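Long-range contacts in protein stn1 (Schizosaccharomyces pombe, PDB 3KF6), which is required for telomere maintenance and pairs with Ten1 in an Rpa2-Rpa3-like complex, this N-terminal fragment carrying its OB-fold domain: residues Ile47-Val53 and Val103-Ile109; Arg17-Phe22 and Trp136-Tyr142. All coordinates share one frame; numbering follows the deposited sequence.

Interaction 1. Residues Ile47-Val53 and Val103-Ile109; sequences IRWIQIV and VCVFGKI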
ATOM      1  N   ILE A  47     -16.659 -13.837   6.089  1.00 29.67           N
ATOM      2  CA  ILE A  47     -15.623 -12.912   6.540  1.00 29.95           C
ATOM      3  C   ILE A  47     -16.183 -11.714   7.299  1.00 28.55           C
ATOM      4  O   ILE A  47     -17.169 -11.105   6.880  1.00 29.07           O
ATOM      5  CB  ILE A  47     -14.802 -12.374   5.341  1.00 29.51           C
ATOM      6  CG1 ILE A  47     -14.130 -13.531   4.597  1.00 31.67           C
ATOM      7  CG2 ILE A  47     -13.750 -11.383   5.828  1.00 29.18           C
ATOM      8  CD1 ILE A  47     -13.101 -14.279   5.417  1.00 32.12           C
ATOM      9  N   ARG A  48     -15.533 -11.372   8.407  1.00 27.06           N
ATOM     10  CA  ARG A  48     -15.940 -10.235   9.223  1.00 25.40           C
ATOM     11  C   ARG A  48     -14.717  -9.431   9.659  1.00 23.58           C
ATOM     12  O   ARG A  48     -14.643  -8.223   9.426  1.00 25.76           O
ATOM     13  CB  ARG A  48     -16.718 -10.716  10.456  1.00 26.90           C
ATOM     14  CG  ARG A  48     -17.175  -9.598  11.397  1.00 27.38           C
ATOM     15  CD  ARG A  48     -18.113 -10.143  12.475  1.00 29.65           C
ATOM     16  NE  ARG A  48     -18.396  -9.176  13.537  1.00 30.13           N
ATOM     17  CZ  ARG A  48     -19.064  -8.036  13.372  1.00 31.37           C
ATOM     18  NH1 ARG A  48     -19.531  -7.699  12.178  1.00 31.62           N
ATOM     19  NH2 ARG A  48     -19.266  -7.232  14.408  1.00 31.45           N
ATOM     20  N   TRP A  49     -13.756 -10.107  10.282  1.00 22.44           N
ATOM     21  CA  TRP A  49     -12.542  -9.444  10.756  1.00 21.71           C
ATOM     22  C   TRP A  49     -11.412  -9.593   9.743  1.00 21.23           C
ATOM     23  O   TRP A  49     -11.079 -10.705   9.326  1.00 21.21           O
ATOM     24  CB  TRP A  49     -12.134 -10.010  12.112  1.00 22.32           C
ATOM     25  CG  TRP A  49     -13.179  -9.757  13.161  1.00 25.77           C
ATOM     26  CD1 TRP A  49     -14.100 -10.649  13.640  1.00 26.18           C
ATOM     27  CD2 TRP A  49     -13.456  -8.510  13.811  1.00 26.59           C
ATOM     28  NE1 TRP A  49     -14.935 -10.031  14.549  1.00 27.14           N
ATOM     29  CE2 TRP A  49     -14.559  -8.717  14.670  1.00 26.26           C
ATOM     30  CE3 TRP A  49     -12.877  -7.234  13.745  1.00 27.52           C
ATOM     31  CZ2 TRP A  49     -15.094  -7.695  15.460  1.00 27.89           C
ATOM     32  CZ3 TRP A  49     -13.413  -6.217  14.530  1.00 27.45           C
ATOM     33  CH2 TRP A  49     -14.510  -6.456  15.376  1.00 28.94           C
ATOM     34  N   ILE A  50     -10.822  -8.459   9.372  1.00 20.06           N
ATOM     35  CA  ILE A  50      -9.765  -8.415   8.363  1.00 19.78           C
ATOM     36  C   ILE A  50      -8.568  -7.559   8.772  1.00 17.94           C
ATOM     37  O   ILE A  50      -8.689  -6.649   9.595  1.00 18.02           O
ATOM     38  CB  ILE A  50     -10.333  -7.834   7.045  1.00 21.75           C
ATOM     39  CG1 ILE A  50     -11.501  -8.696   6.565  1.00 22.28           C
ATOM     40  CG2 ILE A  50      -9.250  -7.758   5.980  1.00 27.03           C
ATOM     41  CD1 ILE A  50     -12.241  -8.108   5.395  1.00 27.57           C
ATOM     42  N   GLN A  51      -7.413  -7.857   8.181  1.00 17.00           N
ATOM     43  CA  GLN A  51      -6.198  -7.093   8.439  1.00 16.57           C
ATOM     44  C   GLN A  51      -5.645  -6.645   7.086  1.00 16.57           C
ATOM     45  O   GLN A  51      -5.573  -7.441   6.146  1.00 17.53           O
ATOM     46  CB  GLN A  51      -5.150  -7.959   9.141  1.00 17.08           C
ATOM     47  CG  GLN A  51      -3.896  -7.193   9.558  1.00 19.55           C
ATOM     48  CD  GLN A  51      -2.718  -8.113   9.833  1.00 21.09           C
ATOM     49  OE1 GLN A  51      -2.180  -8.737   8.919  1.00 22.26           O
ATOM     50  NE2 GLN A  51      -2.316  -8.206  11.097  1.00 23.45           N
ATOM     51  N   ILE A  52      -5.272  -5.374   6.986  1.00 15.61           N
ATOM     52  CA  ILE A  52      -4.697  -4.853   5.754  1.00 15.99           C
ATOM     53  C   ILE A  52      -3.408  -4.110   6.081  1.00 16.03           C
ATOM     54  O   ILE A  52      -3.200  -3.674   7.219  1.00 14.23           O
ATOM     55  CB  ILE A  52      -5.684  -3.914   4.988  1.00 15.34           C
ATOM     56  CG1 ILE A  52      -6.075  -2.700   5.840  1.00 17.73           C
ATOM     57  CG2 ILE A  52      -6.936  -4.686   4.600  1.00 16.28           C
ATOM     58  CD1 ILE A  52      -5.165  -1.518   5.667  1.00 20.15           C
ATOM     59  N   VAL A  53      -2.529  -3.998   5.088  1.00 14.89           N
ATOM     60  CA  VAL A  53      -1.255  -3.315   5.271  1.00 14.45           C
ATOM     61  C   VAL A  53      -0.946  -2.479   4.039  1.00 14.83           C
ATOM     62  O   VAL A  53      -0.967  -2.990   2.916  1.00 15.93           O
ATOM     63  CB  VAL A  53      -0.090  -4.320   5.462  1.00 13.71           C
ATOM     64  CG1 VAL A  53       1.231  -3.565   5.519  1.00 14.63           C
ATOM     65  CG2 VAL A  53      -0.285  -5.129   6.738  1.00 14.51           C
ATOM     66  N   VAL A 103       0.950   1.456   7.525  1.00 17.14           N
ATOM     67  CA  VAL A 103       0.207   0.976   8.681  1.00 17.51           C
ATOM     68  C   VAL A 103      -0.348  -0.422   8.473  1.00 17.71           C
ATOM     69  O   VAL A 103      -0.612  -0.842   7.337  1.00 17.43           O
ATOM     70  CB  VAL A 103      -1.000   1.897   9.034  1.00 16.91           C
ATOM     71  CG1 VAL A 103      -0.509   3.280   9.459  1.00 18.93           C
ATOM     72  CG2 VAL A 103      -1.958   1.997   7.843  1.00 17.24           C
ATOM     73  N   CYS A 104      -0.497  -1.137   9.585  1.00 17.08           N
ATOM     74  CA  CYS A 104      -1.088  -2.468   9.615  1.00 16.68           C
ATOM     75  C   CYS A 104      -2.367  -2.230  10.418  1.00 16.83           C
ATOM     76  O   CYS A 104      -2.310  -1.849  11.589  1.00 18.02           O
ATOM     77  CB  CYS A 104      -0.189  -3.458  10.359  1.00 17.55           C
ATOM     78  SG  CYS A 104      -0.974  -5.061  10.592  1.00 21.02           S
ATOM     79  N   VAL A 105      -3.514  -2.430   9.781  1.00 15.15           N
ATOM     80  CA  VAL A 105      -4.798  -2.188  10.430  1.00 16.90           C
ATOM     81  C   VAL A 105      -5.653  -3.437  10.571  1.00 16.63           C
ATOM     82  O   VAL A 105      -5.804  -4.206   9.623  1.00 16.91           O
ATOM     83  CB  VAL A 105      -5.625  -1.159   9.630  1.00 17.66           C
ATOM     84  CG1 VAL A 105      -6.958  -0.902  10.331  1.00 19.25           C
ATOM     85  CG2 VAL A 105      -4.834   0.132   9.461  1.00 18.29           C
ATOM     86  N   PHE A 106      -6.217  -3.624  11.762  1.00 17.47           N
ATOM     87  CA  PHE A 106      -7.099  -4.756  12.016  1.00 19.58           C
ATOM     88  C   PHE A 106      -8.481  -4.168  12.263  1.00 19.29           C
ATOM     89  O   PHE A 106      -8.622  -3.232  13.050  1.00 20.37           O
ATOM     90  CB  PHE A 106      -6.647  -5.531  13.253  1.00 23.45           C
ATOM     91  CG  PHE A 106      -7.538  -6.695  13.595  1.00 29.36           C
ATOM     92  CD1 PHE A 106      -7.674  -7.769  12.717  1.00 31.34           C
ATOM     93  CD2 PHE A 106      -8.251  -6.714  14.792  1.00 30.71           C
ATOM     94  CE1 PHE A 106      -8.508  -8.845  13.025  1.00 32.05           C
ATOM     95  CE2 PHE A 106      -9.089  -7.788  15.108  1.00 30.87           C
ATOM     96  CZ  PHE A 106      -9.215  -8.853  14.224  1.00 33.01           C
ATOM     97  N   GLY A 107      -9.497  -4.698  11.592  1.00 18.63           N
ATOM     98  CA  GLY A 107     -10.833  -4.167  11.790  1.00 20.14           C
ATOM     99  C   GLY A 107     -11.922  -5.013  11.173  1.00 19.97           C
ATOM    100  O   GLY A 107     -11.667  -6.114  10.682  1.00 18.61           O
ATOM    101  N   LYS A 108     -13.147  -4.502  11.208  1.00 20.46           N
ATOM    102  CA  LYS A 108     -14.271  -5.221  10.634  1.00 23.40           C
ATOM    103  C   LYS A 108     -14.773  -4.489   9.407  1.00 22.74           C
ATOM    104  O   LYS A 108     -14.704  -3.264   9.328  1.00 21.80           O
ATOM    105  CB  LYS A 108     -15.410  -5.365  11.652  1.00 25.72           C
ATOM    106  CG  LYS A 108     -15.856  -4.067  12.299  1.00 29.12           C
ATOM    107  CD  LYS A 108     -17.090  -4.293  13.168  1.00 32.49           C
ATOM    108  CE  LYS A 108     -17.423  -3.078  14.020  1.00 34.99           C
ATOM    109  NZ  LYS A 108     -16.411  -2.846  15.089  1.00 36.40           N
ATOM    110  N   ILE A 109     -15.257  -5.252   8.437  1.00 26.50           N
ATOM    111  CA  ILE A 109     -15.774  -4.672   7.214  1.00 29.69           C
ATOM    112  C   ILE A 109     -17.132  -4.044   7.467  1.00 31.86           C
ATOM    113  O   ILE A 109     -17.923  -4.552   8.263  1.00 32.59           O
ATOM    114  CB  ILE A 109     -15.911  -5.737   6.112  1.00 32.51           C
ATOM    115  CG1 ILE A 109     -16.419  -7.047   6.722  1.00 33.63           C
ATOM    116  CG2 ILE A 109     -14.578  -5.924   5.411  1.00 34.68           C
ATOM    117  CD1 ILE A 109     -16.569  -8.183   5.726  1.00 35.21           C
TER
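I50 and I52 face G107 and V105 as the hydrogen-bonded pairs of an antiparallel strand pairing in the OB fold, within its DNA-binding region. The two strands run at 144° to each other with their axes 4.7 Å apart. I50 N reaches G107 O at 2.8 Å in an almost straight bond, and G107 N returns to I50 O; I52 and V105 exchange the same two bonds. A fifth, from I109 N to R48 O at 3.2 Å, continues the pairing beyond W49. Side chains alternate between the two faces. On one, the CD1 end of I52 lies alongside V105, 4.0 Å from V105 CB, and both residues pack on L118 of the neighbouring strand. On the other, W49, Q51 and V53 sit beside K108, F106 and C104. K108 runs alongside the W49 indole, with K108 CB over one face of the six-membered ring, 3.9 Å from its centroid. The F106 ring is nearly parallel to that indole, 23° between planes, but slid aside so that overlap is slight. CG of F106 stands opposite its backbone N (chi1 178°), which brings CZ to 3.8 Å from W49 CB, while Q51 CB meets the ring edge. Replacing F106 with a serine would probably leave the CB of W49 without its aromatic neighbour and open a gap between the indole and Q51. The OE1 of Q51 bonds outside this strand pair, to R139 of the C-terminal helix, and Q51 NE2 lies 3.5 Å from C104 SG.

Interaction 2. Residues Arg17-Phe22 and Trp136-Tyr142; sequences RWNPMF and WQKRMRY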
ATOM      1  N   ARG A  17     -11.142 -15.910  12.218  1.00 57.29           N
ATOM      2  CA  ARG A  17      -9.749 -15.495  12.375  1.00 56.30           C
ATOM      3  C   ARG A  17      -9.524 -13.989  12.153  1.00 54.77           C
ATOM      4  O   ARG A  17     -10.405 -13.169  12.424  1.00 55.63           O
ATOM      5  CB  ARG A  17      -8.875 -16.296  11.406  1.00 57.47           C
ATOM      6  CG  ARG A  17      -7.385 -16.124  11.615  1.00 59.22           C
ATOM      7  CD  ARG A  17      -6.605 -16.589  10.406  1.00 60.06           C
ATOM      8  NE  ARG A  17      -5.179 -16.330  10.570  1.00 61.94           N
ATOM      9  CZ  ARG A  17      -4.239 -16.778   9.745  1.00 62.41           C
ATOM     10  NH1 ARG A  17      -4.572 -17.510   8.692  1.00 63.30           N
ATOM     11  NH2 ARG A  17      -2.964 -16.488   9.968  1.00 63.09           N
ATOM     12  N   TRP A  18      -8.339 -13.633  11.652  1.00 52.53           N
ATOM     13  CA  TRP A  18      -7.979 -12.235  11.400  1.00 49.41           C
ATOM     14  C   TRP A  18      -7.792 -11.923   9.907  1.00 45.19           C
ATOM     15  O   TRP A  18      -7.370 -10.822   9.533  1.00 45.91           O
ATOM     16  CB  TRP A  18      -6.706 -11.871  12.183  1.00 52.25           C
ATOM     17  CG  TRP A  18      -5.360 -11.977  11.470  1.00 55.36           C
ATOM     18  CD1 TRP A  18      -5.123 -12.268  10.149  1.00 56.55           C
ATOM     19  CD2 TRP A  18      -4.065 -11.710  12.053  1.00 56.50           C
ATOM     20  NE1 TRP A  18      -3.771 -12.191   9.879  1.00 56.87           N
ATOM     21  CE2 TRP A  18      -3.102 -11.850  11.024  1.00 56.87           C
ATOM     22  CE3 TRP A  18      -3.630 -11.361  13.341  1.00 56.75           C
ATOM     23  CZ2 TRP A  18      -1.725 -11.650  11.248  1.00 57.31           C
ATOM     24  CZ3 TRP A  18      -2.265 -11.162  13.558  1.00 57.34           C
ATOM     25  CH2 TRP A  18      -1.332 -11.307  12.515  1.00 57.72           C
ATOM     26  N   ASN A  19      -8.105 -12.902   9.066  1.00 39.20           N
ATOM     27  CA  ASN A  19      -7.993 -12.793   7.613  1.00 30.04           C
ATOM     28  C   ASN A  19      -7.126 -11.676   7.021  1.00 24.64           C
ATOM     29  O   ASN A  19      -7.595 -10.560   6.809  1.00 19.25           O
ATOM     30  CB  ASN A  19      -9.390 -12.695   6.997  1.00 30.66           C
ATOM     31  CG  ASN A  19     -10.312 -13.810   7.457  1.00 32.22           C
ATOM     32  OD1 ASN A  19     -10.040 -14.987   7.244  1.00 32.05           O
ATOM     33  ND2 ASN A  19     -11.417 -13.435   8.087  1.00 31.15           N
ATOM     34  N   PRO A  20      -5.847 -11.971   6.744  1.00 19.89           N
ATOM     35  CA  PRO A  20      -4.957 -10.961   6.159  1.00 17.49           C
ATOM     36  C   PRO A  20      -5.320 -10.893   4.668  1.00 16.98           C
ATOM     37  O   PRO A  20      -5.236 -11.892   3.956  1.00 17.80           O
ATOM     38  CB  PRO A  20      -3.568 -11.540   6.419  1.00 18.70           C
ATOM     39  CG  PRO A  20      -3.805 -13.026   6.323  1.00 18.93           C
ATOM     40  CD  PRO A  20      -5.119 -13.221   7.047  1.00 19.85           C
ATOM     41  N   MET A  21      -5.731  -9.720   4.198  1.00 16.74           N
ATOM     42  CA  MET A  21      -6.161  -9.583   2.808  1.00 15.89           C
ATOM     43  C   MET A  21      -5.603  -8.383   2.054  1.00 14.85           C
ATOM     44  O   MET A  21      -5.159  -7.405   2.655  1.00 15.08           O
ATOM     45  CB  MET A  21      -7.688  -9.472   2.755  1.00 17.73           C
ATOM     46  CG  MET A  21      -8.450 -10.667   3.296  1.00 16.28           C
ATOM     47  SD  MET A  21     -10.251 -10.381   3.215  1.00 18.95           S
ATOM     48  CE  MET A  21     -10.520 -10.401   1.448  1.00 18.93           C
ATOM     49  N   PHE A  22      -5.645  -8.475   0.728  1.00 13.61           N
ATOM     50  CA  PHE A  22      -5.244  -7.375  -0.138  1.00 13.52           C
ATOM     51  C   PHE A  22      -6.514  -6.553  -0.310  1.00 15.55           C
ATOM     52  O   PHE A  22      -7.616  -7.104  -0.350  1.00 15.25           O
ATOM     53  CB  PHE A  22      -4.775  -7.885  -1.502  1.00 12.16           C
ATOM     54  CG  PHE A  22      -3.381  -8.431  -1.490  1.00 14.24           C
ATOM     55  CD1 PHE A  22      -3.132  -9.755  -1.843  1.00 16.59           C
ATOM     56  CD2 PHE A  22      -2.309  -7.619  -1.126  1.00 14.39           C
ATOM     57  CE1 PHE A  22      -1.830 -10.262  -1.835  1.00 17.02           C
ATOM     58  CE2 PHE A  22      -1.003  -8.119  -1.117  1.00 16.37           C
ATOM     59  CZ  PHE A  22      -0.766  -9.443  -1.471  1.00 18.28           C
ATOM     60  N   TRP A 136       2.930  -8.840   2.334  1.00 14.64           N
ATOM     61  CA  TRP A 136       2.508  -9.283   1.010  1.00 15.23           C
ATOM     62  C   TRP A 136       2.649 -10.799   0.922  1.00 15.80           C
ATOM     63  O   TRP A 136       1.785 -11.475   0.369  1.00 16.56           O
ATOM     64  CB  TRP A 136       3.348  -8.630  -0.093  1.00 15.87           C
ATOM     65  CG  TRP A 136       3.292  -7.136  -0.098  1.00 15.09           C
ATOM     66  CD1 TRP A 136       2.296  -6.344   0.404  1.00 14.09           C
ATOM     67  CD2 TRP A 136       4.281  -6.250  -0.626  1.00 15.14           C
ATOM     68  NE1 TRP A 136       2.608  -5.017   0.226  1.00 14.01           N
ATOM     69  CE2 TRP A 136       3.823  -4.931  -0.404  1.00 15.63           C
ATOM     70  CE3 TRP A 136       5.515  -6.441  -1.263  1.00 16.30           C
ATOM     71  CZ2 TRP A 136       4.559  -3.806  -0.795  1.00 14.68           C
ATOM     72  CZ3 TRP A 136       6.246  -5.321  -1.651  1.00 16.11           C
ATOM     73  CH2 TRP A 136       5.764  -4.022  -1.414  1.00 16.26           C
ATOM     74  N   GLN A 137       3.744 -11.320   1.472  1.00 17.02           N
ATOM     75  CA  GLN A 137       4.002 -12.763   1.466  1.00 18.22           C
ATOM     76  C   GLN A 137       2.866 -13.505   2.169  1.00 18.32           C
ATOM     77  O   GLN A 137       2.308 -14.471   1.637  1.00 19.96           O
ATOM     78  CB  GLN A 137       5.326 -13.059   2.175  1.00 19.65           C
ATOM     79  CG  GLN A 137       5.649 -14.537   2.281  1.00 23.26           C
ATOM     80  CD  GLN A 137       6.989 -14.785   2.933  1.00 25.27           C
ATOM     81  OE1 GLN A 137       7.353 -14.121   3.906  1.00 29.16           O
ATOM     82  NE2 GLN A 137       7.731 -15.755   2.410  1.00 30.19           N
ATOM     83  N   LYS A 138       2.526 -13.036   3.365  1.00 18.66           N
ATOM     84  CA  LYS A 138       1.458 -13.638   4.155  1.00 19.86           C
ATOM     85  C   LYS A 138       0.130 -13.652   3.399  1.00 19.85           C
ATOM     86  O   LYS A 138      -0.606 -14.644   3.424  1.00 19.82           O
ATOM     87  CB  LYS A 138       1.291 -12.870   5.467  1.00 22.72           C
ATOM     88  CG  LYS A 138       0.140 -13.367   6.331  1.00 28.12           C
ATOM     89  CD  LYS A 138       0.025 -12.579   7.628  1.00 32.79           C
ATOM     90  CE  LYS A 138       1.248 -12.783   8.507  1.00 35.82           C
ATOM     91  NZ  LYS A 138       1.115 -12.086   9.815  1.00 41.65           N
ATOM     92  N   ARG A 139      -0.182 -12.548   2.729  1.00 17.37           N
ATOM     93  CA  ARG A 139      -1.433 -12.450   1.987  1.00 16.71           C
ATOM     94  C   ARG A 139      -1.515 -13.344   0.756  1.00 16.94           C
ATOM     95  O   ARG A 139      -2.571 -13.900   0.461  1.00 16.92           O
ATOM     96  CB  ARG A 139      -1.692 -10.988   1.618  1.00 15.92           C
ATOM     97  CG  ARG A 139      -2.164 -10.216   2.838  1.00 14.33           C
ATOM     98  CD  ARG A 139      -2.011  -8.707   2.748  1.00 12.73           C
ATOM     99  NE  ARG A 139      -2.552  -8.130   3.974  1.00 13.16           N
ATOM    100  CZ  ARG A 139      -1.989  -8.242   5.175  1.00 13.24           C
ATOM    101  NH1 ARG A 139      -0.837  -8.891   5.330  1.00 15.77           N
ATOM    102  NH2 ARG A 139      -2.616  -7.762   6.242  1.00 14.98           N
ATOM    103  N   MET A 140      -0.411 -13.495   0.035  1.00 16.19           N
ATOM    104  CA  MET A 140      -0.441 -14.353  -1.140  1.00 17.08           C
ATOM    105  C   MET A 140      -0.586 -15.815  -0.716  1.00 18.40           C
ATOM    106  O   MET A 140      -1.299 -16.586  -1.360  1.00 22.25           O
ATOM    107  CB  MET A 140       0.817 -14.142  -1.989  1.00 17.77           C
ATOM    108  CG  MET A 140       0.822 -12.799  -2.710  1.00 18.01           C
ATOM    109  SD  MET A 140       2.258 -12.550  -3.791  1.00 21.46           S
ATOM    110  CE  MET A 140       3.497 -12.117  -2.563  1.00 20.85           C
ATOM    111  N   ARG A 141       0.066 -16.183   0.379  1.00 20.79           N
ATOM    112  CA  ARG A 141      -0.010 -17.551   0.877  1.00 22.92           C
ATOM    113  C   ARG A 141      -1.423 -17.848   1.379  1.00 23.20           C
ATOM    114  O   ARG A 141      -1.981 -18.909   1.100  1.00 22.29           O
ATOM    115  CB  ARG A 141       1.000 -17.763   2.008  1.00 27.16           C
ATOM    116  CG  ARG A 141       1.094 -19.208   2.483  1.00 33.65           C
ATOM    117  CD  ARG A 141       2.107 -19.370   3.607  1.00 38.16           C
ATOM    118  NE  ARG A 141       2.257 -20.768   3.998  1.00 44.24           N
ATOM    119  CZ  ARG A 141       3.041 -21.192   4.985  1.00 46.09           C
ATOM    120  NH1 ARG A 141       3.755 -20.325   5.690  1.00 47.71           N
ATOM    121  NH2 ARG A 141       3.114 -22.488   5.263  1.00 47.61           N
ATOM    122  N   TYR A 142      -1.997 -16.901   2.115  1.00 21.40           N
ATOM    123  CA  TYR A 142      -3.342 -17.066   2.653  1.00 21.56           C
ATOM    124  C   TYR A 142      -4.362 -17.213   1.528  1.00 20.89           C
ATOM    125  O   TYR A 142      -5.213 -18.106   1.560  1.00 21.41           O
ATOM    126  CB  TYR A 142      -3.701 -15.866   3.533  1.00 21.76           C
ATOM    127  CG  TYR A 142      -4.947 -16.060   4.367  1.00 22.91           C
ATOM    128  CD1 TYR A 142      -6.143 -15.438   4.024  1.00 23.64           C
ATOM    129  CD2 TYR A 142      -4.925 -16.868   5.503  1.00 23.74           C
ATOM    130  CE1 TYR A 142      -7.294 -15.613   4.796  1.00 24.86           C
ATOM    131  CE2 TYR A 142      -6.066 -17.050   6.278  1.00 26.14           C
ATOM    132  CZ  TYR A 142      -7.244 -16.418   5.919  1.00 25.41           C
ATOM    133  OH  TYR A 142      -8.368 -16.597   6.689  1.00 29.67           O
TER
HETATM  134  O   HOH W   1      -5.111 -12.824   1.261  1.00 18.77           O
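R139 reaches from the helix to the loop R17-F22; its side chain meets the loop from CB to NE, and its two end nitrogens bond elsewhere. Its CB sits over one face of the F22 ring, 3.7 Å from the centroid, a CH-pi contact made toward the ring's rim. CG, set opposite the carbonyl carbon (chi1 -75°), passes beside P20 O, and CD lies by M21 O. NE then donates to M21 O at 3.0 Å; the carbonyl oxygen lies close to the guanidinium plane, but the N-H comes in from above the carbonyl plane, and the bond is bent to 141°. At the tip, P20 CB sits over the centre of one guanidinium face, 3.9 Å from R139 CZ, while NH1 turns back to A135 O of its own helix and NH2 goes to Q51 on strand 49-62, against which the loop packs.

One turn on, Y142 offers a ring face to the same proline: P20 CD stands 3.7 Å from the ring centroid, practically on the normal. The phenol OH donates to N19 OD1 in a bond modelled at 2.4 Å, so short that its exact length is doubtful, and N19 ND2 is taken by W49 O. A water bridges the backbones, donating to both P20 O and R139 O. Beyond R139, the edge of the F22 ring meets M140 CG at 3.8 Å, near W136, whose indole makes a cation-pi contact with R101 of the Ten1 chain.

This is how the N-terminal loop is held between the OB fold and its C-terminal helix: P20 packs on one face of the guanidinium and F22 on the CB end of a buried arginine, and three neutral oxygens, from loop, helix and strand, probably help to stabilise its charge.

From the N terminus, the loop R17-F22 comes first and finds its partner only in helix 130-153, so interaction 2 closes a long loop of 113 intervening residues. Interaction 1 lies wholly inside it: strand 49-62 leaves, the chain passes through two more strands and helix 88-94, and V103-I109 returns to close the smaller loop. Interactions 1 and 2, nested and not crossed, have centres about 10 Å apart. They meet chiefly at Q51, where M21 N bonds to Q51 O, and N19 packs on I47 and I50. The strand pairing thus belongs to the body of the OB fold, and the loop joins that body to the C-terminal helix, which also faces Ten1.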